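Local coordinates for nitroreductase family protein (Lactobacillus plantarum, PDB 4QLX) that catalyses the FMN-dependent reduction of enone fatty acids, a step in the saturation pathway that detoxifies polyunsaturated fatty acids, at residues S170-F174 / E175-P179; D105-N108 / K109-E112; K8-V11 / N12-L15; G35-E38 / L39-M42. All blocks are in the same frame, centred on the assembly; numbering follows the deposited sequence.

Contact 1: residues S170-F174 / E175-P179; sequences SGIDF and EKMIP. With KTC (10-oxooctadecanoic acid), chain I; FMN (flavin mononucleotide), chain C.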
loop_
_atom_site.group_PDB
_atom_site.type_symbol
_atom_site.label_atom_id
_atom_site.label_comp_id
_atom_site.label_asym_id
_atom_site.label_seq_id
_atom_site.Cartn_x
_atom_site.Cartn_y
_atom_site.Cartn_z
ATOM N N SER A 170 -3.848 -12.698 5.090
ATOM C CA SER A 170 -3.976 -13.573 3.935
ATOM C C SER A 170 -3.920 -15.035 4.352
ATOM O O SER A 170 -3.733 -15.914 3.510
ATOM C CB SER A 170 -2.884 -13.272 2.906
ATOM O OG SER A 170 -1.603 -13.576 3.442
ATOM N N GLY A 171 -4.104 -15.293 5.649
ATOM C CA GLY A 171 -4.164 -16.657 6.154
ATOM C C GLY A 171 -5.507 -17.249 5.785
ATOM O O GLY A 171 -6.429 -17.287 6.608
ATOM N N ILE A 172 -5.633 -17.675 4.528
ATOM C CA ILE A 172 -6.910 -18.132 4.002
ATOM C C ILE A 172 -6.767 -19.401 3.185
ATOM O O ILE A 172 -5.666 -19.835 2.888
ATOM C CB ILE A 172 -7.570 -17.054 3.124
ATOM C CG1 ILE A 172 -6.660 -16.705 1.936
ATOM C CG2 ILE A 172 -7.870 -15.812 3.951
ATOM C CD1 ILE A 172 -7.289 -15.737 0.924
ATOM N N ASP A 173 -7.898 -19.998 2.837
ATOM C CA ASP A 173 -7.928 -21.120 1.913
ATOM C C ASP A 173 -7.982 -20.566 0.490
ATOM O O ASP A 173 -9.046 -20.192 -0.001
ATOM C CB ASP A 173 -9.131 -22.019 2.213
ATOM C CG ASP A 173 -9.144 -23.295 1.386
ATOM O OD1 ASP A 173 -8.766 -23.269 0.199
ATOM O OD2 ASP A 173 -9.536 -24.341 1.931
ATOM N N PHE A 174 -6.835 -20.527 -0.177
ATOM C CA PHE A 174 -6.750 -19.847 -1.464
ATOM C C PHE A 174 -7.494 -20.564 -2.584
ATOM O O PHE A 174 -7.851 -19.948 -3.581
ATOM C CB PHE A 174 -5.289 -19.648 -1.853
ATOM C CG PHE A 174 -4.626 -18.523 -1.116
ATOM C CD1 PHE A 174 -4.712 -17.222 -1.592
ATOM C CD2 PHE A 174 -3.922 -18.758 0.057
ATOM C CE1 PHE A 174 -4.111 -16.176 -0.912
ATOM C CE2 PHE A 174 -3.321 -17.714 0.738
ATOM C CZ PHE A 174 -3.415 -16.422 0.251
ATOM N N GLU A 175 -7.751 -21.856 -2.417
ATOM C CA GLU A 175 -8.477 -22.601 -3.436
ATOM C C GLU A 175 -9.988 -22.484 -3.237
ATOM O O GLU A 175 -10.752 -22.830 -4.130
ATOM C CB GLU A 175 -8.051 -24.080 -3.450
ATOM C CG GLU A 175 -6.534 -24.315 -3.497
ATOM C CD GLU A 175 -5.832 -24.115 -2.147
ATOM O OE1 GLU A 175 -6.509 -24.183 -1.093
ATOM O OE2 GLU A 175 -4.599 -23.872 -2.146
ATOM N N LYS A 176 -10.415 -21.969 -2.086
ATOM C CA LYS A 176 -11.841 -21.938 -1.736
ATOM C C LYS A 176 -12.442 -20.546 -1.623
ATOM O O LYS A 176 -13.669 -20.395 -1.676
ATOM C CB LYS A 176 -12.085 -22.660 -0.403
ATOM C CG LYS A 176 -12.231 -24.152 -0.505
ATOM C CD LYS A 176 -12.557 -24.750 0.859
ATOM C CE LYS A 176 -13.864 -24.208 1.409
ATOM N NZ LYS A 176 -14.158 -24.751 2.765
ATOM N N MET A 177 -11.599 -19.532 -1.440
ATOM C CA MET A 177 -12.108 -18.207 -1.098
ATOM C C MET A 177 -12.998 -17.601 -2.183
ATOM O O MET A 177 -14.064 -17.073 -1.883
ATOM C CB MET A 177 -10.961 -17.248 -0.784
ATOM C CG MET A 177 -11.428 -15.844 -0.385
ATOM S SD MET A 177 -12.584 -15.783 1.013
ATOM C CE MET A 177 -11.490 -16.122 2.390
ATOM N N ILE A 178 -12.572 -17.670 -3.436
ATOM C CA ILE A 178 -13.346 -17.030 -4.497
ATOM C C ILE A 178 -14.743 -17.653 -4.623
ATOM O O ILE A 178 -15.732 -16.920 -4.676
ATOM C CB ILE A 178 -12.604 -17.069 -5.864
ATOM C CG1 ILE A 178 -11.351 -16.197 -5.816
ATOM C CG2 ILE A 178 -13.514 -16.597 -6.997
ATOM C CD1 ILE A 178 -11.612 -14.742 -5.461
ATOM N N PRO A 179 -14.843 -18.993 -4.656
ATOM C CA PRO A 179 -16.205 -19.528 -4.747
ATOM C C PRO A 179 -17.023 -19.261 -3.489
ATOM O O PRO A 179 -18.220 -18.988 -3.594
ATOM C CB PRO A 179 -15.979 -21.028 -4.951
ATOM C CG PRO A 179 -14.607 -21.129 -5.529
ATOM C CD PRO A 179 -13.834 -20.054 -4.835
HETATM O O1 KTC I . -1.220 -12.393 20.538
HETATM C C17 KTC I . -1.030 -11.732 19.519
HETATM O O KTC I . -1.247 -10.415 19.524
HETATM C C16 KTC I . -0.542 -12.399 18.256
HETATM C C15 KTC I . 0.769 -11.752 17.834
HETATM C C14 KTC I . 0.838 -11.621 16.320
HETATM C C13 KTC I . 0.856 -12.986 15.647
HETATM C C12 KTC I . 1.045 -12.853 14.145
HETATM C C11 KTC I . 1.476 -14.186 13.547
HETATM C C10 KTC I . 1.663 -14.078 12.032
HETATM C C9 KTC I . 0.325 -13.971 11.320
HETATM C C8 KTC I . 0.600 -13.647 9.874
HETATM O O2 KTC I . 1.114 -12.574 9.566
HETATM C C7 KTC I . 0.251 -14.662 8.815
HETATM C C6 KTC I . 0.644 -14.102 7.455
HETATM C C5 KTC I . -0.225 -14.718 6.371
HETATM C C4 KTC I . 0.484 -15.908 5.743
HETATM C C3 KTC I . -0.568 -16.850 5.189
HETATM C C2 KTC I . -0.155 -17.395 3.833
HETATM C C1 KTC I . -0.770 -18.776 3.596
HETATM C C KTC I . -2.273 -18.801 3.805
HETATM N N1 FMN C . -1.969 -11.286 10.802
HETATM C C2 FMN C . -2.675 -12.375 11.272
HETATM O O2 FMN C . -2.947 -12.471 12.462
HETATM N N3 FMN C . -3.088 -13.370 10.427
HETATM C C4 FMN C . -2.796 -13.277 9.086
HETATM O O4 FMN C . -3.150 -14.164 8.322
HETATM C C4A FMN C . -2.076 -12.195 8.605
HETATM N N5 FMN C . -1.790 -12.122 7.267
HETATM C C5A FMN C . -1.102 -11.047 6.757
HETATM C C6 FMN C . -0.858 -11.032 5.396
HETATM C C7 FMN C . -0.174 -9.968 4.836
HETATM C C7M FMN C . 0.091 -9.930 3.365
HETATM C C8 FMN C . 0.261 -8.935 5.646
HETATM C C8M FMN C . 0.985 -7.806 4.989
HETATM C C9 FMN C . 0.012 -8.949 7.023
HETATM C C9A FMN C . -0.679 -10.022 7.591
HETATM N N10 FMN C . -0.955 -10.108 8.963
HETATM C C10 FMN C . -1.660 -11.192 9.457
HETATM C "C1'" FMN C . -0.524 -9.041 9.939
HETATM C "C2'" FMN C . 1.003 -9.136 10.162
HETATM O "O2'" FMN C . 1.325 -10.232 10.991
HETATM C "C3'" FMN C . 1.583 -7.855 10.758
HETATM O "O3'" FMN C . 1.466 -6.828 9.789
HETATM C "C4'" FMN C . 3.066 -7.952 11.145
HETATM O "O4'" FMN C . 3.302 -8.892 12.172
HETATM C "C5'" FMN C . 3.584 -6.586 11.592
HETATM O "O5'" FMN C . 2.844 -6.094 12.688
HETATM P P FMN C . 2.057 -4.691 12.567
HETATM O O1P FMN C . 1.339 -4.484 13.884
HETATM O O2P FMN C . 1.063 -4.754 11.420
HETATM O O3P FMN C . 3.022 -3.553 12.327
HETATM O O HOH W 1 -10.058 -19.007 -4.578
HETATM O O HOH W 2 -4.656 -22.437 0.679
#
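Asp173 and Lys176 meet where a flavin-binding loop turns into helix 177-181. Ser170 comes first in that loop, its backbone N giving FMN N5 a hydrogen bond of 3.1 Å. At Gly171, the centre of an inverse gamma turn, N bonds weakly to FMN O4. Ile172 works in two directions: its CG2 meets Met177 CE at 4.0 Å, the two side chains crossing at about a right angle, while its CG1 covers the middle of one face of the Phe174 ring. Asp173 O then accepts from Lys176 N at 3.1 Å, the donor standing above the carbonyl plane, and more weakly from Met177 N. With CG turned away from its own backbone N (chi1 -174°), Asp173 brings OD1 to Glu175 N for a weak bond of 3.1 Å and lays OD2 against Lys176 CD at 3.2 Å; the Lys176 amine bonds to Gln74 O. OD1 also lies close to Glu175 OE1, which probably raises the proton affinity of the pair. Replacing Asp173 with an alanine removes the carboxylate, and Glu175 N would then probably lose its side-chain acceptor. Phe174 turns its ring edge, through CE2, to the terminal carbon C of KTC at 3.4 Å. A type I turn spanning Asp173 to Lys176 thus follows the loop that lines the flavin and fatty-acid site of this nitroreductase.

Contact 2: residues D105-N108 / K109-E112; sequences DVWN and KVYE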
loop_
_atom_site.group_PDB
_atom_site.type_symbol
_atom_site.label_atom_id
_atom_site.label_comp_id
_atom_site.label_asym_id
_atom_site.label_seq_id
_atom_site.Cartn_x
_atom_site.Cartn_y
_atom_site.Cartn_z
ATOM N N ASP A 105 -10.942 1.840 -24.118
ATOM C CA ASP A 105 -12.062 2.769 -23.946
ATOM C C ASP A 105 -11.756 3.796 -22.867
ATOM O O ASP A 105 -12.007 4.995 -23.027
ATOM C CB ASP A 105 -13.341 2.010 -23.582
ATOM C CG ASP A 105 -13.912 1.237 -24.751
ATOM O OD1 ASP A 105 -13.725 1.682 -25.903
ATOM O OD2 ASP A 105 -14.549 0.190 -24.515
ATOM N N VAL A 106 -11.222 3.297 -21.762
ATOM C CA VAL A 106 -10.833 4.114 -20.624
ATOM C C VAL A 106 -9.808 5.209 -20.963
ATOM O O VAL A 106 -9.986 6.375 -20.587
ATOM C CB VAL A 106 -10.286 3.210 -19.509
ATOM C CG1 VAL A 106 -9.165 3.874 -18.753
ATOM C CG2 VAL A 106 -11.420 2.791 -18.571
ATOM N N TRP A 107 -8.739 4.859 -21.671
ATOM C CA TRP A 107 -7.746 5.870 -21.998
ATOM C C TRP A 107 -8.221 6.746 -23.177
ATOM O O TRP A 107 -7.795 7.894 -23.317
ATOM C CB TRP A 107 -6.382 5.209 -22.244
ATOM C CG TRP A 107 -5.783 4.874 -20.908
ATOM C CD1 TRP A 107 -5.713 3.642 -20.311
ATOM C CD2 TRP A 107 -5.253 5.807 -19.963
ATOM N NE1 TRP A 107 -5.146 3.754 -19.051
ATOM C CE2 TRP A 107 -4.859 5.077 -18.817
ATOM C CE3 TRP A 107 -5.060 7.197 -19.976
ATOM C CZ2 TRP A 107 -4.282 5.684 -17.711
ATOM C CZ3 TRP A 107 -4.499 7.799 -18.869
ATOM C CH2 TRP A 107 -4.109 7.044 -17.754
ATOM N N ASN A 108 -9.154 6.240 -23.979
ATOM C CA ASN A 108 -9.789 7.086 -24.992
ATOM C C ASN A 108 -10.645 8.181 -24.348
ATOM O O ASN A 108 -10.770 9.278 -24.893
ATOM C CB ASN A 108 -10.649 6.259 -25.950
ATOM C CG ASN A 108 -9.825 5.553 -27.015
ATOM O OD1 ASN A 108 -8.724 5.985 -27.353
ATOM N ND2 ASN A 108 -10.357 4.457 -27.549
ATOM N N LYS A 109 -11.227 7.881 -23.188
ATOM C CA LYS A 109 -12.102 8.835 -22.512
ATOM C C LYS A 109 -11.266 10.014 -22.021
ATOM O O LYS A 109 -11.705 11.164 -22.089
ATOM C CB LYS A 109 -12.854 8.176 -21.344
ATOM C CG LYS A 109 -12.251 8.455 -19.968
ATOM C CD LYS A 109 -12.816 7.569 -18.868
ATOM C CE LYS A 109 -11.797 7.451 -17.726
ATOM N NZ LYS A 109 -10.425 7.115 -18.166
ATOM N N VAL A 110 -10.055 9.726 -21.542
ATOM C CA VAL A 110 -9.155 10.774 -21.088
ATOM C C VAL A 110 -8.828 11.688 -22.261
ATOM O O VAL A 110 -8.825 12.908 -22.114
ATOM C CB VAL A 110 -7.853 10.198 -20.468
ATOM C CG1 VAL A 110 -6.922 11.325 -19.997
ATOM C CG2 VAL A 110 -8.204 9.284 -19.295
ATOM N N TYR A 111 -8.589 11.097 -23.429
ATOM C CA TYR A 111 -8.312 11.893 -24.628
ATOM C C TYR A 111 -9.546 12.710 -25.036
ATOM O O TYR A 111 -9.445 13.921 -25.265
ATOM C CB TYR A 111 -7.847 11.006 -25.791
ATOM C CG TYR A 111 -7.873 11.722 -27.126
ATOM C CD1 TYR A 111 -6.942 12.715 -27.425
ATOM C CD2 TYR A 111 -8.840 11.423 -28.080
ATOM C CE1 TYR A 111 -6.977 13.390 -28.643
ATOM C CE2 TYR A 111 -8.881 12.095 -29.302
ATOM C CZ TYR A 111 -7.943 13.071 -29.576
ATOM O OH TYR A 111 -7.977 13.730 -30.780
ATOM N N GLU A 112 -10.708 12.060 -25.101
ATOM C CA GLU A 112 -11.946 12.753 -25.472
ATOM C C GLU A 112 -12.303 13.873 -24.498
ATOM O O GLU A 112 -13.001 14.819 -24.857
ATOM C CB GLU A 112 -13.109 11.762 -25.573
ATOM C CG GLU A 112 -12.964 10.724 -26.695
ATOM C CD GLU A 112 -13.195 11.306 -28.092
ATOM O OE1 GLU A 112 -13.439 12.535 -28.211
ATOM O OE2 GLU A 112 -13.138 10.528 -29.077
#
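Lys109 leaves the helix with chi1 at 100°, away from any staggered position, runs nearly straight to CE and bends at the last torsion (chi4 -49°), which returns its amine to the preceding turn alongside Val106. There NZ donates to Val106 O at 2.6 Å, coming from above the carbonyl plane rather than within it. The aliphatic part of the lysine folds over the same oxygen, with CG 3.1 Å from Val106 O. That carbonyl is shared: Lys109 N and Val110 N both reach it by weak bonds, the second at 3.5 Å, so the amine supplies the short contact where the helical ones are stretched. Lys109 N also donates to Asp105 O at 3.0 Å, and Glu112 N to Asn108 O at 2.8 Å, the latter nearly straight; Tyr111 N to Trp107 O is weak. One turn round, Val110 lies beside Trp107 and points the same way, its CG2 meeting the indole at CE3 (3.8 Å). Val106 CG1 covers one indole face toward its rim. Trp107 NE1 bonds to Cys53 O, and the indole touches bound KTC, so this side of the helix contributes to the fatty-acid pocket. Helix 103-112 packs against helix 118-133, Trp107, Asn108 and Tyr111 all resting on Leu121, while Val110 faces Asn115 and Ile116 in the loop that joins the two helices.

Contact 3: residues K8-V11 / N12-L15; sequences KNLV and NNDL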
loop_
_atom_site.group_PDB
_atom_site.type_symbol
_atom_site.label_atom_id
_atom_site.label_comp_id
_atom_site.label_asym_id
_atom_site.label_seq_id
_atom_site.Cartn_x
_atom_site.Cartn_y
_atom_site.Cartn_z
ATOM N N LYS A 8 -12.806 17.107 6.259
ATOM C CA LYS A 8 -11.972 16.417 5.287
ATOM C C LYS A 8 -12.457 14.976 5.400
ATOM O O LYS A 8 -12.013 14.085 4.676
ATOM C CB LYS A 8 -10.474 16.553 5.575
ATOM C CG LYS A 8 -9.810 17.801 4.986
ATOM C CD LYS A 8 -8.523 18.109 5.753
ATOM C CE LYS A 8 -7.788 19.328 5.215
ATOM N NZ LYS A 8 -6.829 18.995 4.113
ATOM N N ASN A 9 -13.392 14.792 6.334
ATOM C CA ASN A 9 -14.009 13.511 6.674
ATOM C C ASN A 9 -13.015 12.524 7.310
ATOM O O ASN A 9 -13.270 11.319 7.357
ATOM C CB ASN A 9 -14.686 12.880 5.447
ATOM C CG ASN A 9 -15.651 11.757 5.826
ATOM O OD1 ASN A 9 -16.642 11.990 6.528
ATOM N ND2 ASN A 9 -15.358 10.530 5.373
ATOM N N LEU A 10 -11.895 13.045 7.814
ATOM C CA LEU A 10 -10.921 12.237 8.551
ATOM C C LEU A 10 -10.798 12.741 9.981
ATOM O O LEU A 10 -10.235 13.805 10.193
ATOM C CB LEU A 10 -9.550 12.277 7.874
ATOM C CG LEU A 10 -9.474 11.829 6.413
ATOM C CD1 LEU A 10 -8.020 11.605 6.014
ATOM C CD2 LEU A 10 -10.288 10.564 6.190
ATOM N N VAL A 11 -11.311 11.995 10.959
ATOM C CA VAL A 11 -11.274 12.464 12.342
ATOM C C VAL A 11 -9.873 12.316 12.980
ATOM O O VAL A 11 -9.558 12.992 13.951
ATOM C CB VAL A 11 -12.327 11.736 13.210
ATOM C CG1 VAL A 11 -11.924 10.294 13.473
ATOM C CG2 VAL A 11 -12.557 12.494 14.517
ATOM N N ASN A 12 -9.037 11.436 12.441
ATOM C CA ASN A 12 -7.624 11.475 12.775
ATOM C C ASN A 12 -6.864 11.797 11.494
ATOM O O ASN A 12 -6.629 10.927 10.660
ATOM C CB ASN A 12 -7.151 10.156 13.404
ATOM C CG ASN A 12 -5.683 10.197 13.835
ATOM O OD1 ASN A 12 -5.004 11.213 13.687
ATOM N ND2 ASN A 12 -5.194 9.088 14.380
ATOM N N ASN A 13 -6.502 13.063 11.344
ATOM C CA ASN A 13 -5.870 13.549 10.121
ATOM C C ASN A 13 -4.380 13.803 10.323
ATOM O O ASN A 13 -3.742 14.468 9.515
ATOM C CB ASN A 13 -6.576 14.815 9.646
ATOM C CG ASN A 13 -6.219 15.188 8.228
ATOM O OD1 ASN A 13 -6.233 14.346 7.338
ATOM N ND2 ASN A 13 -5.871 16.450 8.016
ATOM N N ASP A 14 -3.841 13.262 11.416
ATOM C CA ASP A 14 -2.413 13.327 11.733
ATOM C C ASP A 14 -1.664 12.174 11.041
ATOM O O ASP A 14 -1.702 11.050 11.516
ATOM C CB ASP A 14 -2.230 13.276 13.265
ATOM C CG ASP A 14 -0.772 13.373 13.709
ATOM O OD1 ASP A 14 0.149 13.101 12.911
ATOM O OD2 ASP A 14 -0.549 13.705 14.901
ATOM N N LEU A 15 -0.980 12.462 9.932
ATOM C CA LEU A 15 -0.341 11.411 9.131
ATOM C C LEU A 15 0.650 10.565 9.933
ATOM O O LEU A 15 0.629 9.338 9.860
ATOM C CB LEU A 15 0.375 12.027 7.919
ATOM C CG LEU A 15 1.019 11.062 6.914
ATOM C CD1 LEU A 15 0.954 11.644 5.545
ATOM C CD2 LEU A 15 2.480 10.764 7.243
#
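In an Asx turn that runs from Asn12 to Asp14, the N-cap of helix 15-20, the middle residue Asn13 is packed on by Leu10 and Lys8 of the N-terminal arm. No hydrogen bond joins residues 8-11 to residues 12-15; apart from the chain itself, the contact between them is made by side chains alone. Leu10 comes to the Asn13 amide from its oxygen side, with CD1 3.5 Å from Asn13 OD1. Lys8 lies across the other end of that amide at about a right angle, its CD 3.9 Å from Asn13 ND2. Asn13 places its amide there by turning CG away from the backbone N (chi1 -166°). Around it, the Asx turn closes when Asp14 N donates to Asn12 OD1 at 3.3 Å, a fairly straight bond whose donor is tilted 32° from the plane of the amide carbonyl. Asn12 ND2 bonds to Asp17 OD2, tying the turn to the helix, while Asp14 OD1 accepts from Asp17 N as the cap.

The polar ends look across the dimer interface. Asn13 donates through ND2 to Asp14 OD1 of the second subunit and accepts at OD1 from Ala16 N of the second subunit, and Lys8 NZ forms a salt bridge with Asp14 OD2 of the second subunit. Both amide atoms of the buried Asn13 are therefore satisfied, and its flip state is fixed by one donor and one acceptor. The Asp14 carboxylate of the second subunit is likely to be stabilised as an anion by Lys8 and by the start of its own helix.

Contact 4: residues G35-E38 / L39-M42; sequences GRDE and LQKM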
loop_
_atom_site.group_PDB
_atom_site.type_symbol
_atom_site.label_atom_id
_atom_site.label_comp_id
_atom_site.label_asym_id
_atom_site.label_seq_id
_atom_site.Cartn_x
_atom_site.Cartn_y
_atom_site.Cartn_z
ATOM N N GLY A 35 -21.518 1.608 10.320
ATOM C CA GLY A 35 -22.557 1.669 9.303
ATOM C C GLY A 35 -21.989 1.387 7.922
ATOM O O GLY A 35 -20.830 1.699 7.646
ATOM N N ARG A 36 -22.795 0.783 7.055
ATOM C CA ARG A 36 -22.321 0.431 5.719
ATOM C C ARG A 36 -22.052 1.679 4.889
ATOM O O ARG A 36 -21.255 1.654 3.948
ATOM C CB ARG A 36 -23.320 -0.491 5.014
ATOM C CG ARG A 36 -23.323 -1.902 5.579
ATOM C CD ARG A 36 -24.266 -2.803 4.816
ATOM N NE ARG A 36 -24.072 -4.215 5.140
ATOM C CZ ARG A 36 -24.668 -5.210 4.493
ATOM N NH1 ARG A 36 -25.489 -4.940 3.487
ATOM N NH2 ARG A 36 -24.442 -6.471 4.839
ATOM N N ASP A 37 -22.686 2.786 5.246
ATOM C CA ASP A 37 -22.412 4.023 4.530
ATOM C C ASP A 37 -20.999 4.507 4.847
ATOM O O ASP A 37 -20.276 4.947 3.952
ATOM C CB ASP A 37 -23.452 5.089 4.866
ATOM C CG ASP A 37 -24.843 4.703 4.384
ATOM O OD1 ASP A 37 -24.935 3.887 3.437
ATOM O OD2 ASP A 37 -25.839 5.195 4.958
ATOM N N GLU A 38 -20.584 4.406 6.107
ATOM C CA GLU A 38 -19.206 4.779 6.426
ATOM C C GLU A 38 -18.220 3.767 5.838
ATOM O O GLU A 38 -17.130 4.147 5.396
ATOM C CB GLU A 38 -18.983 4.924 7.933
ATOM C CG GLU A 38 -17.573 5.433 8.259
ATOM C CD GLU A 38 -17.344 5.725 9.725
ATOM O OE1 GLU A 38 -18.119 5.234 10.571
ATOM O OE2 GLU A 38 -16.382 6.456 10.038
ATOM N N LEU A 39 -18.598 2.493 5.798
ATOM C CA LEU A 39 -17.733 1.494 5.176
ATOM C C LEU A 39 -17.509 1.823 3.700
ATOM O O LEU A 39 -16.389 1.697 3.197
ATOM C CB LEU A 39 -18.317 0.085 5.309
ATOM C CG LEU A 39 -18.249 -0.596 6.684
ATOM C CD1 LEU A 39 -19.000 -1.925 6.620
ATOM C CD2 LEU A 39 -16.811 -0.830 7.131
ATOM N N GLN A 40 -18.575 2.235 3.018
ATOM C CA GLN A 40 -18.494 2.604 1.600
ATOM C C GLN A 40 -17.615 3.824 1.418
ATOM O O GLN A 40 -16.875 3.930 0.439
ATOM C CB GLN A 40 -19.884 2.896 1.024
ATOM C CG GLN A 40 -20.782 1.699 0.919
ATOM C CD GLN A 40 -22.091 2.016 0.203
ATOM O OE1 GLN A 40 -22.742 3.043 0.457
ATOM N NE2 GLN A 40 -22.480 1.134 -0.694
ATOM N N LYS A 41 -17.735 4.763 2.352
ATOM C CA LYS A 41 -16.906 5.956 2.357
ATOM C C LYS A 41 -15.411 5.619 2.498
ATOM O O LYS A 41 -14.580 6.159 1.771
ATOM C CB LYS A 41 -17.341 6.894 3.481
ATOM C CG LYS A 41 -17.198 8.360 3.137
ATOM C CD LYS A 41 -18.108 8.708 1.958
ATOM C CE LYS A 41 -17.593 9.910 1.185
ATOM N NZ LYS A 41 -18.278 10.044 -0.142
ATOM N N MET A 42 -15.084 4.718 3.426
ATOM C CA MET A 42 -13.696 4.307 3.656
ATOM C C MET A 42 -13.114 3.570 2.459
ATOM O O MET A 42 -11.954 3.781 2.092
ATOM C CB MET A 42 -13.593 3.432 4.920
ATOM C CG MET A 42 -13.904 4.192 6.190
ATOM S SD MET A 42 -13.533 3.292 7.719
ATOM C CE MET A 42 -14.662 1.921 7.602
HETATM O O HOH W 3 -22.092 5.635 1.198
#
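Leu39 and Gly35 meet through a backbone bond, Leu39 N to Gly35 O at 3.0 Å, and Leu39 CG sits over the same oxygen at 3.6 Å. One residue further on, Gln40 N donates to Arg36 O at 2.9 Å. The glutamine side chain, with CG beside its own backbone N (chi1 -68°), passes over that acceptor so closely that CG is 3.1 Å from Arg36 O. Beyond it the chain lies next to Asp37 and points the same way, the amide and carboxylate planes 33° apart; their near oxygens, Asp37 OD1 and Gln40 OE1, stay 3.8 Å from each other. A water donates to Gln40 OE1 at 2.8 Å and weakly to Asp37 O. Met42 repeats the pattern, its N bonding to Glu38 O while CG packs on that oxygen at 3.3 Å.

This is the opening of helix 36-46, with Gly35 at the N-cap: four successive bonds from residue i+4 back to residue i, including Lys41 N to Asp37 O, start a regular alpha helix. Glu38 does its work outside the helix. Its extended chain, CG opposite the backbone N (chi1 -175°), carries OE2 to His162 ND1 and OE1 to Tyr164 OH, so both carboxylate oxygens are engaged near strand 165-169. Met42 rests on His162 as well. At the exposed end Arg36 NH2 forms a salt bridge with Asp64 OD1, just past strand 58-63.

In the fold
From the N terminus the contacts come in the order 3, 4, 2, 1, each closing before the next opens, so none nests in or crosses another. Contact 3 bends the arm that leads into helix 15-20, and it touches contact 4, the start of helix 36-46, where Asn9 ND2 lies 3.6 Å from Lys41 CG. Contact 2 is a stretch of helix 103-112, its centre about 35 Å from that of contact 1. Contact 1 turns the chain from strand 165-169 into helix 177-181, on the opposite side of the chain's centre from contact 3. Both 1 and 2 line KTC pockets, consistent with each site drawing on both subunits.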